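Local atomic coordinates of cytosolic phospholipase A2 delta (Homo sapiens, PDB entry 5IZ5), a protein that hydrolyses the sn-2 ester bond of glycerophospholipids in a calcium-dependent manner, with a preference for linoleic acid at that position. Residues 20-25 against 149-154; 378-383 against 459-464; 537-542 against 580-585; 603-608 against 644-649. The protein carries 3 engineered substitutions. All coordinates share one frame; numbering follows the deposited sequence.

The four contacts follow one another along the chain, each closing before the next opens. Contact 1 lies in an antiparallel sheet that runs from strand 21-36 through strand 152-156 to strand 160-172; the sheet also takes in strand 614-615, which joins this C2-side sheet to the catalytic region. Contacts 2, 3 and 4 all belong to the catalytic PLA2c region. Contact 2 leads into strand 463-471 of its mixed sheet, and contact 4 runs beside that same strand, their centres about 31 Å apart. Contacts 3 and 4 approach most closely, with nearest atoms about 6 Å apart, and both lie near Asp651. Contacts 1 and 3 sit on opposite sides of the chain's centre, their centres about 55 Å apart.

Contact 1 (20-25 against 149-154); sequences GEASTC and DRPENL
Glu21, Ala22 and Ser23 pair with Leu154, Asn153 and Glu152 as a short antiparallel beta ladder, in which the start of strand 21-36, in the N-terminal C2 region, meets strand 152-156. Glu21-Leu154 and Ser23-Glu152 are the hydrogen-bonded pairs, with Ala22-Asn153 as the non-hydrogen-bonded pair between them. Four backbone bonds make the ladder. Ser23 N to Glu152 O is nearly straight, 170° at the hydrogen. The return bond runs from Glu152 N to Ser23 O at 2.8 Å. Leu154 N reaches Glu21 O at 2.7 Å.

Apolar packing accompanies these bonds on both faces. Where Ser23 and Leu154 share a face, Ser23 CB touches Leu154 CD1 at 3.8 Å; Leu154 also packs on Val161 of strand 160-172. On the other face, Ala22 CB meets Pro151 CB at 4.1 Å.

Polar side chains tie the pair to neighbouring strands. A chi1 of -180°, with OG anti to the backbone N, carries the Ser23 hydroxyl to Gln85 OE1, while the extended Glu152 chain brings OE1 to Gln85 NE2. Its other oxygen, OE2, is shared by a salt bridge to Arg163 and a bond from Glu164 N, which probably favours a charged carboxylate. Beside this carboxylate lies the thiol of Cys25, with SG 3.5 Å from Glu152 OE1.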
# COMPACT_ATOMS: atom_id res chain seq x y z
N GLY B 20 9.29 22.44 -5.26
CA GLY B 20 10.53 23.09 -5.80
C GLY B 20 11.22 23.94 -4.75
O GLY B 20 10.65 24.93 -4.27
N GLU B 21 12.45 23.57 -4.39
CA GLU B 21 13.17 24.23 -3.30
C GLU B 21 14.69 24.11 -3.44
O GLU B 21 15.20 23.05 -3.78
CB GLU B 21 12.71 23.62 -1.98
CG GLU B 21 13.35 24.22 -0.73
CD GLU B 21 12.84 23.59 0.55
OE1 GLU B 21 11.64 23.28 0.64
OE2 GLU B 21 13.65 23.40 1.48
N ALA B 22 15.40 25.22 -3.20
CA ALA B 22 16.86 25.24 -3.21
C ALA B 22 17.37 25.18 -1.78
O ALA B 22 16.95 25.99 -0.95
CB ALA B 22 17.37 26.51 -3.89
N SER B 23 18.25 24.23 -1.49
CA SER B 23 18.85 24.12 -0.16
C SER B 23 20.31 23.68 -0.21
O SER B 23 20.64 22.72 -0.89
CB SER B 23 18.06 23.11 0.67
OG SER B 23 18.64 23.00 1.96
N THR B 24 21.18 24.37 0.52
CA THR B 24 22.62 24.12 0.50
C THR B 24 23.09 23.00 1.45
O THR B 24 22.58 22.86 2.56
CB THR B 24 23.39 25.43 0.78
OG1 THR B 24 24.73 25.35 0.28
CG2 THR B 24 23.42 25.77 2.26
N CYS B 25 24.08 22.22 1.00
CA CYS B 25 24.63 21.10 1.78
C CYS B 25 25.82 21.51 2.66
O CYS B 25 26.52 22.47 2.36
CB CYS B 25 25.06 19.95 0.85
SG CYS B 25 23.69 19.23 -0.10
N ASP B 149 29.69 25.03 -2.47
CA ASP B 149 28.86 24.49 -3.56
C ASP B 149 27.58 25.30 -3.76
O ASP B 149 27.12 25.97 -2.84
CB ASP B 149 28.47 23.05 -3.27
CG ASP B 149 29.66 22.10 -3.26
OD1 ASP B 149 30.35 22.01 -4.30
OD2 ASP B 149 29.88 21.43 -2.22
N ARG B 150 26.99 25.24 -4.96
CA ARG B 150 25.65 25.77 -5.21
C ARG B 150 24.64 25.02 -4.34
O ARG B 150 24.96 23.94 -3.84
CB ARG B 150 25.25 25.63 -6.69
CG ARG B 150 25.09 24.20 -7.19
CD ARG B 150 24.52 24.15 -8.60
NE ARG B 150 24.51 22.79 -9.16
CZ ARG B 150 23.62 21.83 -8.86
NH1 ARG B 150 22.63 22.06 -8.00
NH2 ARG B 150 23.72 20.63 -9.44
N PRO B 151 23.43 25.57 -4.16
CA PRO B 151 22.44 24.80 -3.42
C PRO B 151 21.92 23.60 -4.22
O PRO B 151 21.92 23.63 -5.45
CB PRO B 151 21.31 25.81 -3.17
CG PRO B 151 21.77 27.13 -3.70
CD PRO B 151 22.88 26.84 -4.66
N GLU B 152 21.49 22.56 -3.52
CA GLU B 152 20.85 21.41 -4.15
C GLU B 152 19.40 21.74 -4.49
O GLU B 152 18.74 22.43 -3.71
CB GLU B 152 20.90 20.20 -3.21
CG GLU B 152 20.28 18.93 -3.79
CD GLU B 152 20.29 17.77 -2.81
OE1 GLU B 152 20.86 17.89 -1.71
OE2 GLU B 152 19.70 16.72 -3.14
N ASN B 153 18.93 21.27 -5.64
CA ASN B 153 17.53 21.44 -6.02
C ASN B 153 16.67 20.27 -5.54
O ASN B 153 16.66 19.20 -6.15
CB ASN B 153 17.40 21.60 -7.54
CG ASN B 153 18.07 22.87 -8.05
OD1 ASN B 153 18.00 23.92 -7.41
ND2 ASN B 153 18.71 22.77 -9.21
N LEU B 154 15.94 20.51 -4.45
CA LEU B 154 15.06 19.52 -3.83
C LEU B 154 13.62 19.70 -4.26
O LEU B 154 13.22 20.80 -4.65
CB LEU B 154 15.12 19.66 -2.32
CG LEU B 154 16.47 19.63 -1.61
CD1 LEU B 154 16.27 19.89 -0.13
CD2 LEU B 154 17.15 18.29 -1.84

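Contact 2 (378-383 against 459-464); sequences PEWSQR and GQNPLP
Asn461 pushes its amide between Pro378 and the turn at Trp380-Ser381, and its path accounts for much of the contact. CB is 3.8 Å from Trp380 NE1. From there CG continues anti to the carbonyl carbon (chi1 -65°), and a chi2 of -73° turns the amide nearly parallel to the indole, with the two planes 6° apart. OD1 consequently lies over one face of Trp380, 3.2 Å above the plane and offset toward the rim. Its closeness to NE1 is a face contact, not a hydrogen bond.

Two donors from Ser381 grip this oxygen. The backbone N approaches in the carbonyl plane, whereas OG, 2.7 Å from Asn461 OD1, comes from above it. At the other end of the amide, ND2 makes a weak bond to Pro378 O and hydrogen-bonds to Ala455 O.

This set of hydrogen bonds belongs to the patatin-like catalytic fold: it holds the 3-10 turn between helices 367-375 and 386-397 against the approach to strand 463-471 of the central sheet. Pro462 CD reaches Trp380 CZ2 at 4.0 Å, while Tyr375 meets the indole edge-to-face.

Gln460 adds a second amide. Its NE2 donates to Pro378 O at 2.9 Å and also to Ala454 O, while OE1 accepts from Arg458 N. Glu379 OE2, salt-bridged to Arg458, lies 3.4 Å from Gln460 CG. On the opposite segment, Gln382 NE2 donates to Gln460 O over 3.0 Å, with that oxygen in the plane of the Gln382 amide.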
# COMPACT_ATOMS: atom_id res chain seq x y z
N PRO B 378 -18.85 1.87 -17.64
CA PRO B 378 -18.77 3.32 -17.39
C PRO B 378 -20.10 4.01 -17.04
O PRO B 378 -20.10 5.15 -16.58
CB PRO B 378 -18.24 3.89 -18.72
CG PRO B 378 -17.72 2.74 -19.49
CD PRO B 378 -18.45 1.52 -19.02
N GLU B 379 -21.21 3.32 -17.26
CA GLU B 379 -22.54 3.86 -17.02
C GLU B 379 -23.30 3.14 -15.91
O GLU B 379 -24.51 3.30 -15.81
CB GLU B 379 -23.34 3.78 -18.33
CG GLU B 379 -23.75 5.12 -18.89
CD GLU B 379 -22.62 6.11 -18.96
OE1 GLU B 379 -21.60 5.84 -19.62
OE2 GLU B 379 -22.76 7.17 -18.34
N TRP B 380 -22.61 2.38 -15.07
CA TRP B 380 -23.28 1.42 -14.18
C TRP B 380 -24.38 2.02 -13.29
O TRP B 380 -25.43 1.42 -13.18
CB TRP B 380 -22.27 0.63 -13.34
CG TRP B 380 -21.57 1.39 -12.24
CD1 TRP B 380 -20.36 2.00 -12.31
CD2 TRP B 380 -22.05 1.61 -10.91
NE1 TRP B 380 -20.04 2.59 -11.11
CE2 TRP B 380 -21.07 2.37 -10.23
CE3 TRP B 380 -23.21 1.25 -10.23
CZ2 TRP B 380 -21.21 2.77 -8.90
CZ3 TRP B 380 -23.35 1.64 -8.91
CH2 TRP B 380 -22.36 2.40 -8.26
N SER B 381 -24.15 3.18 -12.67
CA SER B 381 -25.16 3.76 -11.77
C SER B 381 -26.33 4.36 -12.54
O SER B 381 -27.38 4.62 -11.96
CB SER B 381 -24.56 4.80 -10.82
OG SER B 381 -24.30 6.02 -11.48
N GLN B 382 -26.15 4.59 -13.84
CA GLN B 382 -27.21 5.10 -14.71
C GLN B 382 -27.98 3.98 -15.39
O GLN B 382 -28.89 4.25 -16.18
CB GLN B 382 -26.63 6.02 -15.78
CG GLN B 382 -25.77 7.14 -15.23
CD GLN B 382 -26.49 7.96 -14.18
OE1 GLN B 382 -27.65 8.29 -14.35
NE2 GLN B 382 -25.80 8.28 -13.09
N ARG B 383 -27.62 2.73 -15.11
CA ARG B 383 -28.30 1.60 -15.71
C ARG B 383 -28.86 0.70 -14.65
O ARG B 383 -28.40 0.70 -13.51
CB ARG B 383 -27.34 0.83 -16.62
CG ARG B 383 -26.84 1.73 -17.74
CD ARG B 383 -26.82 1.10 -19.12
NE ARG B 383 -25.68 0.21 -19.35
CZ ARG B 383 -25.76 -1.10 -19.62
NH1 ARG B 383 -26.92 -1.74 -19.68
NH2 ARG B 383 -24.63 -1.78 -19.82
N GLY B 459 -18.76 12.71 -14.45
CA GLY B 459 -19.22 12.71 -13.07
C GLY B 459 -20.45 11.83 -12.88
O GLY B 459 -21.25 12.08 -11.99
N GLN B 460 -20.58 10.80 -13.71
CA GLN B 460 -21.80 10.00 -13.77
C GLN B 460 -21.84 8.84 -12.76
O GLN B 460 -22.85 8.13 -12.66
CB GLN B 460 -22.03 9.46 -15.18
CG GLN B 460 -21.12 8.31 -15.62
CD GLN B 460 -19.79 8.75 -16.19
OE1 GLN B 460 -19.30 9.84 -15.90
NE2 GLN B 460 -19.19 7.90 -17.01
N ASN B 461 -20.74 8.64 -12.04
CA ASN B 461 -20.69 7.67 -10.94
C ASN B 461 -19.88 8.28 -9.80
O ASN B 461 -19.15 9.25 -10.02
CB ASN B 461 -20.04 6.35 -11.38
CG ASN B 461 -20.84 5.62 -12.45
OD1 ASN B 461 -21.89 5.04 -12.16
ND2 ASN B 461 -20.32 5.60 -13.67
N PRO B 462 -20.02 7.73 -8.57
CA PRO B 462 -19.14 8.18 -7.49
C PRO B 462 -17.68 7.75 -7.72
O PRO B 462 -17.43 6.81 -8.47
CB PRO B 462 -19.70 7.48 -6.24
CG PRO B 462 -21.02 6.90 -6.65
CD PRO B 462 -20.95 6.68 -8.13
N LEU B 463 -16.74 8.44 -7.09
CA LEU B 463 -15.33 8.04 -7.14
C LEU B 463 -15.12 6.81 -6.25
O LEU B 463 -15.39 6.87 -5.05
CB LEU B 463 -14.42 9.17 -6.66
CG LEU B 463 -12.92 8.84 -6.64
CD1 LEU B 463 -12.35 8.82 -8.05
CD2 LEU B 463 -12.14 9.82 -5.79
N PRO B 464 -14.64 5.69 -6.83
CA PRO B 464 -14.40 4.48 -6.05
C PRO B 464 -13.02 4.49 -5.38
O PRO B 464 -12.02 4.82 -6.01
CB PRO B 464 -14.48 3.38 -7.09
CG PRO B 464 -13.98 4.02 -8.33
CD PRO B 464 -14.32 5.49 -8.25

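Contact 3 (537-542 against 580-585); sequences LNLLDA and ASWLQP. With SO4 (sulfate ion), chain M.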
# COMPACT_ATOMS: atom_id res chain seq x y z
N LEU B 537 -4.58 -16.33 3.10
CA LEU B 537 -4.33 -16.97 4.38
C LEU B 537 -5.29 -18.12 4.62
O LEU B 537 -4.89 -19.15 5.17
CB LEU B 537 -4.41 -15.94 5.50
CG LEU B 537 -4.41 -16.41 6.96
CD1 LEU B 537 -3.96 -15.28 7.86
CD2 LEU B 537 -5.79 -16.90 7.42
N ASN B 538 -6.55 -17.98 4.22
CA ASN B 538 -7.50 -19.09 4.35
C ASN B 538 -7.12 -20.28 3.48
O ASN B 538 -7.35 -21.43 3.85
CB ASN B 538 -8.92 -18.67 4.03
CG ASN B 538 -9.50 -17.73 5.06
OD1 ASN B 538 -8.89 -17.47 6.10
ND2 ASN B 538 -10.67 -17.19 4.77
N LEU B 539 -6.53 -20.01 2.32
CA LEU B 539 -6.10 -21.08 1.42
C LEU B 539 -4.91 -21.80 2.06
O LEU B 539 -4.82 -23.02 2.00
CB LEU B 539 -5.72 -20.52 0.05
CG LEU B 539 -5.56 -21.51 -1.12
CD1 LEU B 539 -6.77 -22.39 -1.34
CD2 LEU B 539 -5.23 -20.75 -2.41
N LEU B 540 -4.04 -21.04 2.70
CA LEU B 540 -2.85 -21.60 3.32
C LEU B 540 -3.20 -22.54 4.48
O LEU B 540 -2.64 -23.62 4.60
CB LEU B 540 -1.93 -20.47 3.78
CG LEU B 540 -0.63 -20.91 4.53
CD1 LEU B 540 0.64 -20.29 3.97
CD2 LEU B 540 -0.73 -20.59 6.01
N ASP B 541 -4.13 -22.11 5.34
CA ASP B 541 -4.59 -22.95 6.46
C ASP B 541 -5.37 -24.19 6.02
O ASP B 541 -5.20 -25.27 6.59
CB ASP B 541 -5.48 -22.15 7.42
CG ASP B 541 -4.71 -21.16 8.29
OD1 ASP B 541 -3.45 -21.16 8.28
OD2 ASP B 541 -5.38 -20.38 9.00
N ALA B 542 -6.25 -24.02 5.05
CA ALA B 542 -7.04 -25.14 4.54
C ALA B 542 -6.17 -26.19 3.85
O ALA B 542 -6.51 -27.37 3.86
CB ALA B 542 -8.10 -24.64 3.57
N ALA B 580 -15.65 -24.48 2.82
CA ALA B 580 -16.38 -24.23 1.60
C ALA B 580 -15.80 -25.20 0.59
O ALA B 580 -14.66 -25.65 0.75
CB ALA B 580 -16.19 -22.80 1.15
N SER B 581 -16.55 -25.53 -0.45
CA SER B 581 -16.15 -26.58 -1.38
C SER B 581 -14.83 -26.29 -2.08
O SER B 581 -13.96 -27.15 -2.11
CB SER B 581 -17.22 -26.78 -2.45
OG SER B 581 -18.45 -27.17 -1.87
N TRP B 582 -14.70 -25.09 -2.65
CA TRP B 582 -13.51 -24.72 -3.42
C TRP B 582 -12.20 -24.79 -2.63
O TRP B 582 -11.14 -25.02 -3.19
CB TRP B 582 -13.67 -23.30 -4.00
CG TRP B 582 -13.44 -22.20 -2.99
CD1 TRP B 582 -14.37 -21.67 -2.14
CD2 TRP B 582 -12.22 -21.49 -2.75
NE1 TRP B 582 -13.79 -20.69 -1.37
CE2 TRP B 582 -12.48 -20.56 -1.72
CE3 TRP B 582 -10.93 -21.56 -3.29
CZ2 TRP B 582 -11.50 -19.70 -1.23
CZ3 TRP B 582 -9.95 -20.70 -2.79
CH2 TRP B 582 -10.24 -19.78 -1.78
N LEU B 583 -12.32 -24.61 -1.32
CA LEU B 583 -11.18 -24.43 -0.44
C LEU B 583 -10.58 -25.74 0.13
O LEU B 583 -9.48 -25.72 0.70
CB LEU B 583 -11.62 -23.51 0.71
CG LEU B 583 -10.55 -22.86 1.58
CD1 LEU B 583 -9.42 -22.29 0.73
CD2 LEU B 583 -11.17 -21.77 2.45
N GLN B 584 -11.27 -26.86 -0.06
CA GLN B 584 -10.89 -28.11 0.62
C GLN B 584 -9.65 -28.80 0.02
O GLN B 584 -9.40 -28.70 -1.18
CB GLN B 584 -12.08 -29.08 0.62
CG GLN B 584 -13.29 -28.65 1.44
CD GLN B 584 -13.00 -28.49 2.93
OE1 GLN B 584 -12.19 -29.22 3.50
NE2 GLN B 584 -13.67 -27.54 3.57
N PRO B 585 -8.89 -29.52 0.87
CA PRO B 585 -7.56 -30.04 0.48
C PRO B 585 -7.52 -31.11 -0.63
O PRO B 585 -6.45 -31.34 -1.18
CB PRO B 585 -7.02 -30.65 1.79
CG PRO B 585 -7.97 -30.26 2.87
CD PRO B 585 -9.28 -29.99 2.21
S SO4 M . -19.70 -26.34 -5.50
O1 SO4 M . -21.17 -26.41 -5.69
O2 SO4 M . -19.27 -24.93 -5.36
O3 SO4 M . -19.32 -27.10 -4.30
O4 SO4 M . -19.02 -26.94 -6.67
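The indole of Trp582 meets Leu539 through its six-membered ring, with CZ3 3.9 Å from Leu539 CD1 in an oblique approach. Over the centre of one indole face sits the CB of Leu583, the next residue; Trp432 also packs against the ring, its plane inclined by about 25°, and NE1 donates to Ser773 O.

Leu583 inserts its two methyl branches against helix 534-543. With CG anti to the backbone N (chi1 -164°), CD1 is directed at Leu539 CD1, a tight pair at 3.4 Å, and CD2 comes to 4.1 Å from Asn538 CB. Ala542 CB fits close to the leucine branch point, 3.6 Å from Leu583 CG. Farther along, Pro585 CG abuts Ala542 O.

This is helix-against-loop packing in the catalytic region, with the side chain of Asn538 about 8 Å from that of Asp651, the probable proton acceptor. Arg577 bonds to two residues one turn apart on helix 534-543, hydrogen-bonding to Asn538 OD1 and forming a salt bridge with Asp541.

The interface between the two segments is thus held by apolar contact, while Asn538 OD1 and Trp582 NE1 find their hydrogen-bonding partners beyond it, in Arg577 and Ser773.

Contact 4 (603-608 against 644-649); sequences HQRSPN and EPRLCL
Asn608 grips the opposing segment twice. Its backbone N donates to Pro645 O at 2.9 Å, and its side-chain ND2 reaches Glu644 O at 2.8 Å. CG lies anti to the backbone N (chi1 -179°), which carries the amide toward Glu644; OD1 accepts from Leu610 N. Leu647 crosses this side chain at about a right angle, with CD2 3.5 Å from Asn608 OD1.

Next along, Leu647 N bonds to Ser606 O at 2.7 Å, and Pro607 and Arg646 form a single backbone bridge. At the far end, Cys648 SG lies 3.5 Å from His603 CD2, oblique to the imidazole. One water donates to Gln604 O and accepts from Leu649 N, linking the two backbones.

Strand 463-471 supports the second segment from behind: Val471 shares backbone bonding with Cys648, and Asn470 OD1 accepts from Cys648 N. Tyr654 meets the His603 ring edge-to-face.

The side chain of His603 lies about 7 Å from that of Asp651, the probable proton acceptor. Backbone, side-chain and water-mediated bonds join the two loops, the second of which ends two residues before Asp651.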
# COMPACT_ATOMS: atom_id res chain seq x y z
N HIS B 603 1.69 -12.90 0.43
CA HIS B 603 1.37 -11.56 -0.06
C HIS B 603 2.19 -11.17 -1.28
O HIS B 603 3.30 -11.66 -1.47
CB HIS B 603 1.61 -10.56 1.07
CG HIS B 603 0.91 -10.94 2.34
ND1 HIS B 603 -0.38 -11.41 2.37
CD2 HIS B 603 1.33 -10.91 3.62
CE1 HIS B 603 -0.72 -11.66 3.62
NE2 HIS B 603 0.30 -11.36 4.40
N GLN B 604 1.62 -10.30 -2.10
CA GLN B 604 2.32 -9.77 -3.28
C GLN B 604 3.59 -9.02 -2.84
O GLN B 604 3.62 -8.40 -1.78
CB GLN B 604 1.38 -8.86 -4.10
CG GLN B 604 1.86 -8.51 -5.48
CD GLN B 604 1.77 -9.68 -6.42
OE1 GLN B 604 2.64 -10.56 -6.40
NE2 GLN B 604 0.72 -9.73 -7.23
N ARG B 605 4.64 -9.13 -3.64
CA ARG B 605 5.87 -8.37 -3.37
C ARG B 605 6.03 -7.20 -4.34
O ARG B 605 6.93 -7.17 -5.19
CB ARG B 605 7.08 -9.30 -3.36
CG ARG B 605 7.11 -10.14 -2.10
CD ARG B 605 8.18 -11.21 -2.12
NE ARG B 605 8.29 -11.89 -0.83
CZ ARG B 605 9.29 -12.71 -0.49
NH1 ARG B 605 10.27 -12.97 -1.35
NH2 ARG B 605 9.30 -13.28 0.71
N SER B 606 5.16 -6.22 -4.17
CA SER B 606 5.05 -5.12 -5.12
C SER B 606 6.24 -4.18 -5.03
O SER B 606 6.65 -3.81 -3.93
CB SER B 606 3.77 -4.34 -4.88
OG SER B 606 2.65 -5.16 -5.16
N PRO B 607 6.82 -3.81 -6.18
CA PRO B 607 7.86 -2.79 -6.16
C PRO B 607 7.36 -1.51 -5.50
O PRO B 607 6.23 -1.09 -5.74
CB PRO B 607 8.15 -2.56 -7.64
CG PRO B 607 7.81 -3.86 -8.29
CD PRO B 607 6.61 -4.35 -7.53
N ASN B 608 8.21 -0.91 -4.67
CA ASN B 608 7.83 0.28 -3.93
C ASN B 608 8.07 1.55 -4.75
O ASN B 608 9.21 1.93 -4.99
CB ASN B 608 8.64 0.35 -2.64
CG ASN B 608 8.29 1.55 -1.80
OD1 ASN B 608 7.29 2.24 -2.04
ND2 ASN B 608 9.08 1.80 -0.77
N GLU B 644 12.61 1.07 1.33
CA GLU B 644 12.38 -0.30 0.92
C GLU B 644 12.22 -0.41 -0.60
O GLU B 644 11.52 0.40 -1.22
CB GLU B 644 11.15 -0.87 1.64
CG GLU B 644 11.24 -0.79 3.15
CD GLU B 644 12.23 -1.78 3.75
OE1 GLU B 644 12.44 -1.72 4.97
OE2 GLU B 644 12.81 -2.62 3.02
N PRO B 645 12.89 -1.40 -1.21
CA PRO B 645 12.61 -1.70 -2.62
C PRO B 645 11.22 -2.27 -2.87
O PRO B 645 10.71 -2.14 -3.98
CB PRO B 645 13.67 -2.75 -3.00
CG PRO B 645 14.66 -2.78 -1.89
CD PRO B 645 14.01 -2.20 -0.68
N ARG B 646 10.59 -2.86 -1.85
CA ARG B 646 9.31 -3.54 -2.04
C ARG B 646 8.29 -3.23 -0.94
O ARG B 646 8.63 -2.76 0.14
CB ARG B 646 9.52 -5.05 -2.13
CG ARG B 646 10.15 -5.50 -3.45
CD ARG B 646 10.29 -7.00 -3.58
NE ARG B 646 10.83 -7.59 -2.36
CZ ARG B 646 12.12 -7.60 -2.01
NH1 ARG B 646 13.05 -7.06 -2.79
NH2 ARG B 646 12.47 -8.17 -0.87
N LEU B 647 7.03 -3.49 -1.27
CA LEU B 647 5.91 -3.36 -0.34
C LEU B 647 5.38 -4.74 -0.03
O LEU B 647 5.65 -5.70 -0.75
CB LEU B 647 4.80 -2.54 -0.99
CG LEU B 647 5.19 -1.15 -1.47
CD1 LEU B 647 4.01 -0.51 -2.17
CD2 LEU B 647 5.67 -0.30 -0.30
N CYS B 648 4.63 -4.84 1.07
CA CYS B 648 3.90 -6.05 1.39
C CYS B 648 2.46 -5.66 1.71
O CYS B 648 2.14 -5.29 2.84
CB CYS B 648 4.54 -6.81 2.56
SG CYS B 648 3.71 -8.38 2.91
N LEU B 649 1.60 -5.78 0.71
CA LEU B 649 0.24 -5.26 0.79
C LEU B 649 -0.75 -6.33 1.23
O LEU B 649 -0.79 -7.44 0.68
CB LEU B 649 -0.18 -4.66 -0.55
CG LEU B 649 0.60 -3.41 -0.96
CD1 LEU B 649 0.21 -2.97 -2.35
CD2 LEU B 649 0.39 -2.26 0.01
O HOH W 1 2.08 -6.28 -2.15